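Local coordinates for protein platelet inhibitor (Ancylostoma caninum, PDB 4TPV) that inhibits platelet aggregation and adhesion to fibrinogen and collagen for the blood-feeding hookworm, possibly by binding the platelet integrins glycoprotein IIb/IIIa and alpha-2/beta-1, at residues A[8-13]-A[122-127]; A[17-22]-A[79-84]; A[59-64]-A[130-135]; A[67-72]-A[106-111]; A[112-117]-A[139-144]. All coordinates share one frame; numbering follows the deposited sequence.

The five interactions illustrate how contacts close overlapping loops in a CAP fold. From the N terminus, interaction 1 opens first and joins the segment before helix 13-34 to strand 119-127; interactions 2 and 4 nest inside its long loop, whereas interactions 3 and 5 cross it. Interaction 2 pairs helix 13-34 with helix 80-89 and crosses both interaction 3 and interaction 4. Interaction 3 ties the loop after helix 46-56 to strand 130-138 and encloses interaction 4, which sets strand 68-73 against helix 107-113. Interaction 5, crossing interaction 3, follows from the end of that helix to the loop after strand 130-138 and meets interaction 4 through Glu67 and His117.

Interaction 1: A[8-13]-A[122-127]; sequences REKLDD and CAVVDC
Lys10 meets Val124 with the two side chains crossing at about a right angle. CB of Lys10 lies 3.7 Å from CG1 of Val124, and the turn at chi3 (79°) brings CE to within 3.8 Å of the same methyl. The tight, buried side of the contact lies at Leu11 and Val124. With Leu11 CG opposite the backbone N (chi1 -178°), CD2 comes to 3.4 Å from the carbonyl O of Cys122, while CD1 faces CG2 of Val124 at longer range. Strand 119-127 belongs to the central sheet of the CAP alpha-beta-alpha sandwich, and Leu11 packs beside it, against Phe19 of helix 13-34 and Tyr53 of helix 46-56. A disulfide ties Cys122 to Cys135 of the next strand. One water bridges the two backbones, accepting from Lys10 N at 2.8 Å and donating to Val124 O at 3.0 Å. Toward solvent, along the lysine chain and the exposed Asp126, the fit slackens. Lys10 NZ stays 5.8 Å from Asp126 OD1, a separation at which the opposite charges may attract but do not touch, and Asp126 OD2 turns instead to the backbone N of Gly129.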
# COMPACT_ATOMS: atom_id res chain seq x y z
N ARG A 8 8.51 13.34 12.39
CA ARG A 8 9.31 13.30 11.18
C ARG A 8 9.35 14.67 10.54
O ARG A 8 8.40 15.44 10.63
CB ARG A 8 8.75 12.28 10.19
CG ARG A 8 8.63 10.86 10.75
CD ARG A 8 9.97 10.16 10.98
NE ARG A 8 9.73 8.76 11.34
CZ ARG A 8 10.69 7.87 11.60
NH1 ARG A 8 11.96 8.22 11.52
NH2 ARG A 8 10.38 6.62 11.92
N GLU A 9 10.45 14.96 9.87
CA GLU A 9 10.65 16.27 9.29
C GLU A 9 9.69 16.57 8.15
O GLU A 9 9.22 17.70 8.02
CB GLU A 9 12.09 16.40 8.80
CG GLU A 9 12.27 17.54 7.82
CD GLU A 9 13.72 17.89 7.63
OE1 GLU A 9 14.58 17.23 8.25
OE2 GLU A 9 14.00 18.84 6.87
N LYS A 10 9.40 15.57 7.32
CA LYS A 10 8.62 15.79 6.10
C LYS A 10 7.32 14.97 6.05
O LYS A 10 6.68 14.85 5.00
CB LYS A 10 9.48 15.46 4.87
CG LYS A 10 10.75 16.31 4.77
CD LYS A 10 11.61 15.89 3.59
CE LYS A 10 11.11 16.44 2.27
NZ LYS A 10 11.31 17.92 2.16
N LEU A 11 6.93 14.43 7.20
CA LEU A 11 5.74 13.59 7.30
C LEU A 11 5.06 13.86 8.64
O LEU A 11 5.74 13.90 9.68
CB LEU A 11 6.14 12.11 7.16
CG LEU A 11 5.00 11.09 7.19
CD1 LEU A 11 4.20 11.16 5.91
CD2 LEU A 11 5.51 9.67 7.43
N ASP A 12 3.74 14.10 8.64
CA ASP A 12 2.99 14.24 9.89
C ASP A 12 1.75 13.35 9.91
O ASP A 12 1.50 12.62 8.95
CB ASP A 12 2.61 15.70 10.14
CG ASP A 12 1.87 16.32 8.96
OD1 ASP A 12 1.31 15.58 8.12
OD2 ASP A 12 1.86 17.56 8.86
N ASP A 13 0.97 13.41 10.99
CA ASP A 13 -0.20 12.53 11.11
C ASP A 13 -1.19 12.72 9.97
O ASP A 13 -1.80 11.76 9.49
CB ASP A 13 -0.93 12.74 12.43
CG ASP A 13 -0.21 12.12 13.60
OD1 ASP A 13 0.84 11.49 13.38
OD2 ASP A 13 -0.70 12.25 14.74
N CYS A 122 5.10 4.68 5.67
CA CYS A 122 5.77 5.45 4.60
C CYS A 122 6.80 6.45 5.13
O CYS A 122 6.83 6.77 6.31
CB CYS A 122 4.72 6.17 3.75
SG CYS A 122 3.51 5.07 2.96
N ALA A 123 7.65 6.95 4.22
CA ALA A 123 8.75 7.83 4.57
C ALA A 123 8.96 8.83 3.44
O ALA A 123 8.77 8.51 2.26
CB ALA A 123 10.03 7.03 4.83
N VAL A 124 9.32 10.05 3.80
CA VAL A 124 9.59 11.11 2.83
C VAL A 124 10.96 11.68 3.15
O VAL A 124 11.18 12.15 4.27
CB VAL A 124 8.51 12.20 2.89
CG1 VAL A 124 8.87 13.33 1.94
CG2 VAL A 124 7.14 11.60 2.55
N VAL A 125 11.90 11.64 2.20
CA VAL A 125 13.25 12.10 2.47
C VAL A 125 13.79 12.86 1.27
O VAL A 125 13.29 12.69 0.17
CB VAL A 125 14.20 10.94 2.78
CG1 VAL A 125 13.72 10.13 4.00
CG2 VAL A 125 14.35 10.04 1.58
N ASP A 126 14.80 13.70 1.49
CA ASP A 126 15.48 14.35 0.38
C ASP A 126 16.77 13.62 0.03
O ASP A 126 17.59 13.34 0.89
CB ASP A 126 15.81 15.81 0.71
CG ASP A 126 16.48 16.54 -0.45
OD1 ASP A 126 15.77 16.90 -1.41
OD2 ASP A 126 17.72 16.76 -0.42
N CYS A 127 16.94 13.35 -1.26
CA CYS A 127 18.19 12.79 -1.75
C CYS A 127 18.73 13.69 -2.84
O CYS A 127 18.19 13.70 -3.95
CB CYS A 127 17.98 11.39 -2.30
SG CYS A 127 17.38 10.21 -1.08
O HOH W 1 10.73 13.09 7.08

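Interaction 2: A[17-22]-A[79-84]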
# COMPACT_ATOMS: atom_id res chain seq x y z
N GLU A 17 -2.43 9.78 7.40
CA GLU A 17 -3.82 9.51 7.10
C GLU A 17 -4.09 9.62 5.59
O GLU A 17 -4.80 8.78 5.03
CB GLU A 17 -4.72 10.48 7.88
CG GLU A 17 -6.18 10.08 7.90
CD GLU A 17 -7.01 10.98 8.81
OE1 GLU A 17 -6.73 12.20 8.87
OE2 GLU A 17 -7.92 10.46 9.49
N MET A 18 -3.51 10.60 4.92
CA MET A 18 -3.69 10.76 3.49
C MET A 18 -3.15 9.52 2.78
O MET A 18 -3.82 8.96 1.94
CB MET A 18 -3.00 12.02 2.96
CG MET A 18 -3.70 13.31 3.39
SD MET A 18 -2.64 14.72 3.01
CE MET A 18 -3.55 16.06 3.80
N PHE A 19 -1.98 9.04 3.18
CA PHE A 19 -1.44 7.83 2.55
C PHE A 19 -2.37 6.64 2.74
O PHE A 19 -2.62 5.88 1.80
CB PHE A 19 -0.06 7.50 3.13
CG PHE A 19 1.09 8.18 2.44
CD1 PHE A 19 1.45 7.84 1.15
CD2 PHE A 19 1.85 9.12 3.10
CE1 PHE A 19 2.53 8.45 0.53
CE2 PHE A 19 2.93 9.73 2.49
CZ PHE A 19 3.28 9.38 1.19
N THR A 20 -2.86 6.46 3.95
CA THR A 20 -3.67 5.29 4.27
C THR A 20 -5.01 5.32 3.52
O THR A 20 -5.42 4.33 2.93
CB THR A 20 -3.94 5.20 5.77
OG1 THR A 20 -2.68 5.28 6.47
CG2 THR A 20 -4.65 3.88 6.12
N GLU A 21 -5.67 6.47 3.55
CA GLU A 21 -6.95 6.60 2.86
C GLU A 21 -6.82 6.41 1.36
O GLU A 21 -7.68 5.78 0.71
CB GLU A 21 -7.59 7.96 3.15
CG GLU A 21 -9.05 8.08 2.68
CD GLU A 21 -9.22 8.32 1.19
OE1 GLU A 21 -8.35 8.95 0.56
OE2 GLU A 21 -10.25 7.85 0.63
N LEU A 22 -5.76 6.98 0.78
CA LEU A 22 -5.53 6.85 -0.66
C LEU A 22 -5.38 5.38 -1.05
O LEU A 22 -6.04 4.90 -1.98
CB LEU A 22 -4.29 7.64 -1.06
CG LEU A 22 -4.17 7.96 -2.55
CD1 LEU A 22 -5.33 8.89 -2.96
CD2 LEU A 22 -2.82 8.63 -2.79
N ASN A 79 0.22 17.23 -3.88
CA ASN A 79 0.87 17.00 -2.61
C ASN A 79 1.60 15.65 -2.65
O ASN A 79 1.50 14.91 -3.63
CB ASN A 79 -0.12 17.09 -1.43
CG ASN A 79 -1.03 15.87 -1.29
OD1 ASN A 79 -1.01 14.94 -2.10
ND2 ASN A 79 -1.87 15.90 -0.26
N ILE A 80 2.37 15.37 -1.61
CA ILE A 80 3.27 14.22 -1.65
C ILE A 80 2.53 12.88 -1.74
O ILE A 80 2.84 12.07 -2.62
CB ILE A 80 4.24 14.27 -0.45
CG1 ILE A 80 5.17 15.47 -0.62
CG2 ILE A 80 5.04 12.98 -0.35
CD1 ILE A 80 6.20 15.62 0.49
N PRO A 81 1.52 12.64 -0.89
CA PRO A 81 0.78 11.38 -1.01
C PRO A 81 0.14 11.18 -2.39
O PRO A 81 0.23 10.08 -2.93
CB PRO A 81 -0.29 11.50 0.10
CG PRO A 81 0.32 12.42 1.10
CD PRO A 81 1.11 13.42 0.30
N LEU A 82 -0.47 12.21 -2.98
CA LEU A 82 -1.04 12.06 -4.32
C LEU A 82 0.02 11.89 -5.39
O LEU A 82 -0.18 11.11 -6.32
CB LEU A 82 -1.94 13.24 -4.68
CG LEU A 82 -3.26 13.26 -3.90
CD1 LEU A 82 -3.91 14.61 -4.10
CD2 LEU A 82 -4.18 12.12 -4.40
N GLU A 83 1.14 12.61 -5.29
CA GLU A 83 2.20 12.50 -6.30
C GLU A 83 2.70 11.06 -6.35
O GLU A 83 2.79 10.46 -7.43
CB GLU A 83 3.33 13.51 -6.00
CG GLU A 83 4.32 13.76 -7.14
CD GLU A 83 3.73 14.54 -8.34
OE1 GLU A 83 2.98 15.54 -8.17
OE2 GLU A 83 4.07 14.15 -9.47
N ALA A 84 2.96 10.46 -5.19
CA ALA A 84 3.40 9.07 -5.14
C ALA A 84 2.27 8.11 -5.53
O ALA A 84 2.48 7.21 -6.35
CB ALA A 84 3.92 8.72 -3.74
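Helices 17-22 and 80-84 run in broadly the same direction, their axes 35° apart and 9.3 Å at closest approach, with Phe19 facing Pro81 where the backbones come nearest. Pro81 is the wedge between them. Its CB sits almost exactly over the centre of the Phe19 ring, 4.1 Å from the centroid and 5° off the normal, a CH-pi contact, and its CG rests 3.8 Å from Met18 CB. At the rim of the same ring, near its plane, lies Ala84 CB. Phe19 also presses on Cys122, Val133 and Cys135, and Ile80 on Val124 and Val133, so both helices belong to the layer on one face of the sheet in the CAP alpha-beta-alpha sandwich. One turn on from Met18, Leu22 straddles the next part of the partner helix: CD2 approaches Pro81 O at 3.4 Å, while CD1 meets CD2 of Leu82 at 3.7 Å. At the helix start, Asn79 holds CG between its own backbone N and carbonyl carbon (chi1 76°), which swings OD1 back to cap Leu82 N at 2.9 Å. The other branch of that amide, ND2, lies 3.6 Å from Met18 SD, the sulfur carried there by an extended chain.

Interaction 3: A[59-64]-A[130-135]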
# COMPACT_ATOMS: atom_id res chain seq x y z
N CYS A 59 18.70 6.21 -0.14
CA CYS A 59 18.56 7.05 -1.34
C CYS A 59 18.70 6.28 -2.65
O CYS A 59 19.16 6.84 -3.65
CB CYS A 59 19.57 8.19 -1.31
SG CYS A 59 19.07 9.54 -0.17
N SER A 60 18.31 5.01 -2.64
CA SER A 60 18.18 4.24 -3.88
C SER A 60 16.94 4.71 -4.64
O SER A 60 15.98 5.20 -4.03
CB SER A 60 18.09 2.74 -3.58
OG SER A 60 18.01 2.01 -4.79
N GLU A 61 16.95 4.59 -5.97
CA GLU A 61 15.75 4.90 -6.74
C GLU A 61 14.95 3.66 -7.07
O GLU A 61 13.91 3.75 -7.71
CB GLU A 61 16.11 5.65 -8.03
CG GLU A 61 16.70 7.04 -7.77
CD GLU A 61 16.78 7.91 -9.01
OE1 GLU A 61 16.42 7.43 -10.11
OE2 GLU A 61 17.20 9.08 -8.87
N GLU A 62 15.43 2.50 -6.61
CA GLU A 62 14.77 1.21 -6.84
C GLU A 62 14.38 0.56 -5.51
O GLU A 62 15.06 0.78 -4.50
CB GLU A 62 15.70 0.27 -7.62
CG GLU A 62 16.18 0.80 -8.95
CD GLU A 62 15.08 0.83 -9.99
OE1 GLU A 62 14.00 0.25 -9.73
OE2 GLU A 62 15.30 1.43 -11.07
N PRO A 63 13.32 -0.27 -5.51
CA PRO A 63 12.97 -1.01 -4.29
C PRO A 63 14.05 -2.00 -3.89
O PRO A 63 14.68 -2.60 -4.76
CB PRO A 63 11.69 -1.78 -4.64
CG PRO A 63 11.30 -1.36 -6.01
CD PRO A 63 12.42 -0.57 -6.64
N SER A 64 14.25 -2.18 -2.59
CA SER A 64 15.27 -3.09 -2.09
C SER A 64 14.71 -4.45 -1.65
O SER A 64 15.48 -5.35 -1.31
CB SER A 64 16.01 -2.45 -0.91
OG SER A 64 15.13 -2.21 0.17
N LYS A 130 16.24 15.77 -4.75
CA LYS A 130 15.02 15.09 -5.17
C LYS A 130 14.29 14.49 -3.98
O LYS A 130 14.92 13.98 -3.06
CB LYS A 130 15.32 13.97 -6.17
CG LYS A 130 16.05 14.41 -7.42
CD LYS A 130 16.31 13.24 -8.34
CE LYS A 130 17.18 13.67 -9.53
NZ LYS A 130 18.54 14.12 -9.12
N THR A 131 12.96 14.51 -4.02
CA THR A 131 12.16 13.86 -2.98
C THR A 131 12.05 12.38 -3.29
O THR A 131 11.72 12.00 -4.40
CB THR A 131 10.77 14.50 -2.87
OG1 THR A 131 10.92 15.90 -2.60
CG2 THR A 131 9.94 13.84 -1.77
N HIS A 132 12.35 11.55 -2.30
CA HIS A 132 12.07 10.11 -2.37
C HIS A 132 10.94 9.81 -1.41
O HIS A 132 10.98 10.19 -0.24
CB HIS A 132 13.29 9.25 -1.99
CG HIS A 132 14.41 9.27 -3.00
ND1 HIS A 132 15.23 8.18 -3.19
CD2 HIS A 132 14.82 10.22 -3.87
CE1 HIS A 132 16.12 8.47 -4.13
NE2 HIS A 132 15.89 9.70 -4.56
N VAL A 133 9.93 9.14 -1.92
CA VAL A 133 8.84 8.65 -1.11
C VAL A 133 8.96 7.14 -1.11
O VAL A 133 9.08 6.53 -2.19
CB VAL A 133 7.48 9.06 -1.66
CG1 VAL A 133 6.37 8.48 -0.79
CG2 VAL A 133 7.38 10.58 -1.74
N VAL A 134 8.94 6.52 0.07
CA VAL A 134 9.02 5.06 0.19
C VAL A 134 7.90 4.57 1.08
O VAL A 134 7.68 5.12 2.16
CB VAL A 134 10.37 4.60 0.80
CG1 VAL A 134 10.34 3.13 1.11
CG2 VAL A 134 11.53 4.97 -0.13
N CYS A 135 7.18 3.56 0.62
CA CYS A 135 6.21 2.89 1.47
C CYS A 135 6.57 1.42 1.59
O CYS A 135 7.00 0.79 0.62
CB CYS A 135 4.79 3.05 0.93
SG CYS A 135 4.07 4.72 1.03
O HOH W 2 15.09 6.44 -1.22
O HOH W 3 17.46 10.51 -6.55
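His132 ND1 has two oxygens close by: a water 2.6 Å away in the plane of the imidazole, and Ser60 O, also at the ring edge, 3.2 Å from the nitrogen. The same water donates to Ser60 O, so carbonyl and imidazole share it. At the other ring nitrogen the arrangement is repeated with a side chain, for a second in-plane water lies 2.7 Å from His132 NE2 and donates to Glu61 OE2 at 2.7 Å. The waters at both nitrogens probably help to hold the ring's orientation. Glu61 crosses it at about a right angle; its CG stands 4.0 Å from His132 CE1, and its carboxylate is turned 69° from the imidazole plane. Lys130 NZ remains 5.2 Å from Glu61 OE2, near enough perhaps to favour the negative charge without a salt bridge. Above one face of the histidine, rather distant, hangs the sulfur of Cys59, whose disulfide to Cys127 pins the loop to the neighbouring strand. Within the loop, Ser60 OG accepts from Glu62 N to form an ST turn. His132 packs between Val125 and Val72 of the adjoining strands, and the whole is a water-mediated, disulfide-anchored join between the loop after helix 46-56 and the central antiparallel strands of the CAP sheet.

Interaction 4: A[67-72]-A[106-111]; sequences EENVDV and TSNIAN
Asn69 reaches from its strand between Asn108 and Asn111 of helix 107-111, and every atom of its side chain finds something there. CB lies 3.2 Å from Asn108 OD1, and CG is brushed by that same oxygen. At the tip, OD1 accepts from Asn111 ND2 at 2.9 Å, the donor sitting 41° out of the carbonyl plane instead of on a lone pair, and ND2 donates a hydrogen bond to the backbone O of Asn108 at 3.1 Å. A chi1 of -79°, with CG opposite the carbonyl carbon, carries the amide between the two residues; the two bonds hold it against flipping. Asn69 OD1 and Asn108 OD1, both acceptors, face each other at 3.1 Å, an approach probably unfavourable but offset by the donors around them. Their amide planes stand 81° apart. A water 2.7 Å from Asn108 OD1 probably donates to it and accepts from Val70 N; ND2 of Asn108 is taken by Glu91. Glu67 CA packs 3.5 Å from Asn111 OD1, its carboxylate turned to His117. Polar side chains here clamp the edge strand of the central sheet to the helix that probably carries the CAP signature sequence, probably near the central cleft known in CAP relatives.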
# COMPACT_ATOMS: atom_id res chain seq x y z
N GLU A 67 8.39 -6.01 -0.78
CA GLU A 67 7.32 -5.25 -0.11
C GLU A 67 7.62 -3.74 0.01
O GLU A 67 7.02 -3.03 0.82
CB GLU A 67 7.04 -5.85 1.28
CG GLU A 67 5.72 -6.66 1.38
CD GLU A 67 5.73 -7.99 0.63
OE1 GLU A 67 6.81 -8.57 0.42
OE2 GLU A 67 4.64 -8.49 0.27
N GLU A 68 8.50 -3.23 -0.84
CA GLU A 68 8.79 -1.81 -0.86
C GLU A 68 8.37 -1.14 -2.18
O GLU A 68 8.59 -1.67 -3.27
CB GLU A 68 10.27 -1.59 -0.63
CG GLU A 68 10.65 -0.12 -0.58
CD GLU A 68 12.08 0.05 -0.16
OE1 GLU A 68 12.96 -0.15 -1.00
OE2 GLU A 68 12.32 0.36 1.03
N ASN A 69 7.75 0.03 -2.05
CA ASN A 69 7.50 0.92 -3.19
C ASN A 69 8.37 2.17 -3.08
O ASN A 69 8.56 2.69 -1.97
CB ASN A 69 6.02 1.34 -3.24
CG ASN A 69 5.11 0.28 -3.82
OD1 ASN A 69 5.55 -0.81 -4.18
ND2 ASN A 69 3.83 0.61 -3.92
N VAL A 70 8.90 2.65 -4.20
CA VAL A 70 9.68 3.88 -4.22
C VAL A 70 9.18 4.80 -5.30
O VAL A 70 8.79 4.35 -6.39
CB VAL A 70 11.18 3.58 -4.44
CG1 VAL A 70 12.03 4.87 -4.36
CG2 VAL A 70 11.66 2.56 -3.43
N ASP A 71 9.16 6.10 -4.99
CA ASP A 71 8.92 7.12 -6.00
C ASP A 71 9.91 8.24 -5.84
O ASP A 71 10.30 8.56 -4.72
CB ASP A 71 7.50 7.65 -5.89
CG ASP A 71 7.09 8.50 -7.08
OD1 ASP A 71 7.64 8.32 -8.20
OD2 ASP A 71 6.20 9.36 -6.88
N VAL A 72 10.35 8.83 -6.96
CA VAL A 72 11.37 9.86 -6.95
C VAL A 72 10.91 11.02 -7.83
O VAL A 72 10.58 10.81 -9.00
CB VAL A 72 12.73 9.33 -7.47
CG1 VAL A 72 13.78 10.45 -7.49
CG2 VAL A 72 13.22 8.15 -6.64
N THR A 106 5.04 -3.25 -12.81
CA THR A 106 3.83 -3.36 -12.00
C THR A 106 4.11 -3.58 -10.51
O THR A 106 3.21 -3.92 -9.76
CB THR A 106 2.93 -4.52 -12.47
OG1 THR A 106 3.69 -5.74 -12.52
CG2 THR A 106 2.37 -4.23 -13.85
N SER A 107 5.36 -3.40 -10.09
CA SER A 107 5.69 -3.71 -8.71
C SER A 107 4.95 -2.79 -7.73
O SER A 107 4.47 -3.24 -6.68
CB SER A 107 7.20 -3.62 -8.50
OG SER A 107 7.56 -3.96 -7.16
N ASN A 108 4.83 -1.52 -8.06
CA ASN A 108 4.18 -0.61 -7.12
C ASN A 108 2.68 -0.88 -7.03
O ASN A 108 2.11 -0.95 -5.93
CB ASN A 108 4.44 0.85 -7.51
CG ASN A 108 5.91 1.20 -7.47
OD1 ASN A 108 6.54 1.17 -6.40
ND2 ASN A 108 6.47 1.55 -8.61
N ILE A 109 2.02 -1.02 -8.17
CA ILE A 109 0.59 -1.27 -8.08
C ILE A 109 0.33 -2.61 -7.38
O ILE A 109 -0.57 -2.71 -6.58
CB ILE A 109 -0.10 -1.23 -9.48
CG1 ILE A 109 -1.61 -1.45 -9.33
CG2 ILE A 109 0.49 -2.25 -10.42
CD1 ILE A 109 -2.35 -0.30 -8.63
N ALA A 110 1.15 -3.62 -7.66
CA ALA A 110 0.96 -4.92 -7.01
C ALA A 110 1.08 -4.83 -5.48
O ALA A 110 0.32 -5.50 -4.76
CB ALA A 110 1.97 -5.93 -7.58
N ASN A 111 2.01 -4.02 -4.98
CA ASN A 111 2.12 -3.87 -3.54
C ASN A 111 0.87 -3.21 -2.98
O ASN A 111 0.39 -3.57 -1.90
CB ASN A 111 3.36 -3.03 -3.16
CG ASN A 111 4.55 -3.89 -2.74
OD1 ASN A 111 4.40 -4.88 -2.00
ND2 ASN A 111 5.74 -3.48 -3.17
O HOH W 4 7.78 -1.61 -5.91
O HOH W 5 9.17 0.95 -6.64

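Interaction 5: A[112-117]-A[139-144]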
# COMPACT_ATOMS: atom_id res chain seq x y z
N MET A 112 0.33 -2.23 -3.71
CA MET A 112 -0.82 -1.48 -3.23
C MET A 112 -2.11 -2.30 -3.21
O MET A 112 -2.95 -2.08 -2.35
CB MET A 112 -1.05 -0.20 -4.06
CG MET A 112 0.04 0.83 -3.89
SD MET A 112 -0.49 2.51 -4.32
CE MET A 112 -1.01 2.29 -6.02
N VAL A 113 -2.25 -3.25 -4.14
CA VAL A 113 -3.50 -4.03 -4.21
C VAL A 113 -3.34 -5.53 -3.89
O VAL A 113 -4.29 -6.31 -4.06
CB VAL A 113 -4.18 -3.85 -5.59
CG1 VAL A 113 -4.49 -2.36 -5.82
CG2 VAL A 113 -3.33 -4.47 -6.73
N TRP A 114 -2.18 -5.93 -3.39
CA TRP A 114 -2.00 -7.32 -2.94
C TRP A 114 -3.06 -7.63 -1.88
O TRP A 114 -3.17 -6.90 -0.89
CB TRP A 114 -0.59 -7.54 -2.39
CG TRP A 114 -0.16 -8.95 -2.59
CD1 TRP A 114 -0.46 -10.03 -1.80
CD2 TRP A 114 0.60 -9.47 -3.70
NE1 TRP A 114 0.09 -11.18 -2.33
CE2 TRP A 114 0.74 -10.86 -3.50
CE3 TRP A 114 1.19 -8.88 -4.83
CZ2 TRP A 114 1.43 -11.69 -4.39
CZ3 TRP A 114 1.89 -9.71 -5.73
CH2 TRP A 114 1.99 -11.10 -5.49
N ASP A 115 -3.85 -8.69 -2.05
CA ASP A 115 -5.07 -8.75 -1.27
C ASP A 115 -4.77 -8.98 0.21
O ASP A 115 -5.46 -8.44 1.08
CB ASP A 115 -6.09 -9.77 -1.86
CG ASP A 115 -5.59 -11.20 -1.93
OD1 ASP A 115 -4.43 -11.50 -1.58
OD2 ASP A 115 -6.40 -12.04 -2.37
N SER A 116 -3.68 -9.69 0.51
CA SER A 116 -3.39 -10.03 1.90
C SER A 116 -2.62 -8.91 2.60
O SER A 116 -2.39 -8.98 3.82
CB SER A 116 -2.61 -11.34 2.00
OG SER A 116 -1.41 -11.27 1.24
N HIS A 117 -2.21 -7.89 1.86
CA HIS A 117 -1.56 -6.74 2.52
C HIS A 117 -2.55 -5.99 3.41
O HIS A 117 -3.61 -5.57 2.93
CB HIS A 117 -0.95 -5.77 1.50
CG HIS A 117 0.38 -6.20 0.99
ND1 HIS A 117 1.00 -5.58 -0.08
CD2 HIS A 117 1.21 -7.20 1.37
CE1 HIS A 117 2.14 -6.18 -0.33
NE2 HIS A 117 2.30 -7.16 0.54
N PRO A 139 1.52 -8.07 5.56
CA PRO A 139 2.70 -8.91 5.76
C PRO A 139 3.38 -9.28 4.45
O PRO A 139 2.86 -9.02 3.37
CB PRO A 139 2.14 -10.17 6.44
CG PRO A 139 0.64 -10.05 6.40
CD PRO A 139 0.27 -8.85 5.59
N GLU A 140 4.56 -9.88 4.55
CA GLU A 140 5.28 -10.27 3.35
C GLU A 140 4.58 -11.40 2.58
O GLU A 140 4.25 -12.44 3.14
CB GLU A 140 6.71 -10.68 3.70
CG GLU A 140 7.57 -9.53 4.19
CD GLU A 140 8.94 -10.00 4.66
OE1 GLU A 140 9.18 -11.23 4.70
OE2 GLU A 140 9.78 -9.13 4.99
N ALA A 141 4.38 -11.17 1.29
CA ALA A 141 3.62 -12.09 0.46
C ALA A 141 3.95 -11.95 -1.03
O ALA A 141 3.85 -12.92 -1.77
CB ALA A 141 2.12 -11.87 0.67
N LYS A 142 4.32 -10.75 -1.47
CA LYS A 142 4.50 -10.47 -2.90
C LYS A 142 5.72 -11.21 -3.48
O LYS A 142 6.75 -11.33 -2.83
CB LYS A 142 4.62 -8.97 -3.13
CG LYS A 142 4.98 -8.51 -4.56
CD LYS A 142 4.73 -6.99 -4.65
CE LYS A 142 5.47 -6.31 -5.82
NZ LYS A 142 6.95 -6.21 -5.60
N GLY A 143 5.59 -11.69 -4.71
CA GLY A 143 6.68 -12.40 -5.36
C GLY A 143 6.32 -12.73 -6.79
O GLY A 143 5.13 -12.88 -7.12
N ASP A 144 7.34 -12.85 -7.64
CA ASP A 144 7.16 -13.21 -9.04
C ASP A 144 6.35 -14.49 -9.15
O ASP A 144 6.66 -15.49 -8.50
CB ASP A 144 8.52 -13.38 -9.72
CG ASP A 144 8.43 -13.51 -11.22
OD1 ASP A 144 7.44 -13.06 -11.83
OD2 ASP A 144 9.39 -14.07 -11.81
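The Trp114 indole takes the backbone of Lys142 over one face: CA lies 3.6 Å from the centroid of the six-membered ring and 12° off its normal, a CH-pi contact. The lysine side chain continues over that ring, CG meeting CZ3 of Trp114 at 3.5 Å. Ala141 CB comes obliquely to Trp114 NE1 at 3.7 Å, and Ser116 OG lies in the indole plane at its edge and touches the alanine methyl. The His117 imidazole has Trp114 CB over one face, toward the rim, and Pro139 O near its plane at the edge, 3.2 Å from CD2. Both its nitrogens are occupied, NE2 by Glu67 and ND1 by Asn111 O, which fix the ring's rotation. Glu67 also accepts from the backbone N of Ala141 and Lys142, so one carboxylate holds both segments. Lys142 stays extended until its last torsion, which turns NZ to a salt bridge with Glu66 and a hydrogen bond with Ser107 OG. Ser116 O touches Pro139 CD at 3.2 Å, beside the cis peptide before that proline. Trp114 to His117 form a type I turn leading from helix 107-113 to strand 119-127, which the loop leaving strand 130-138 covers in this CAP domain.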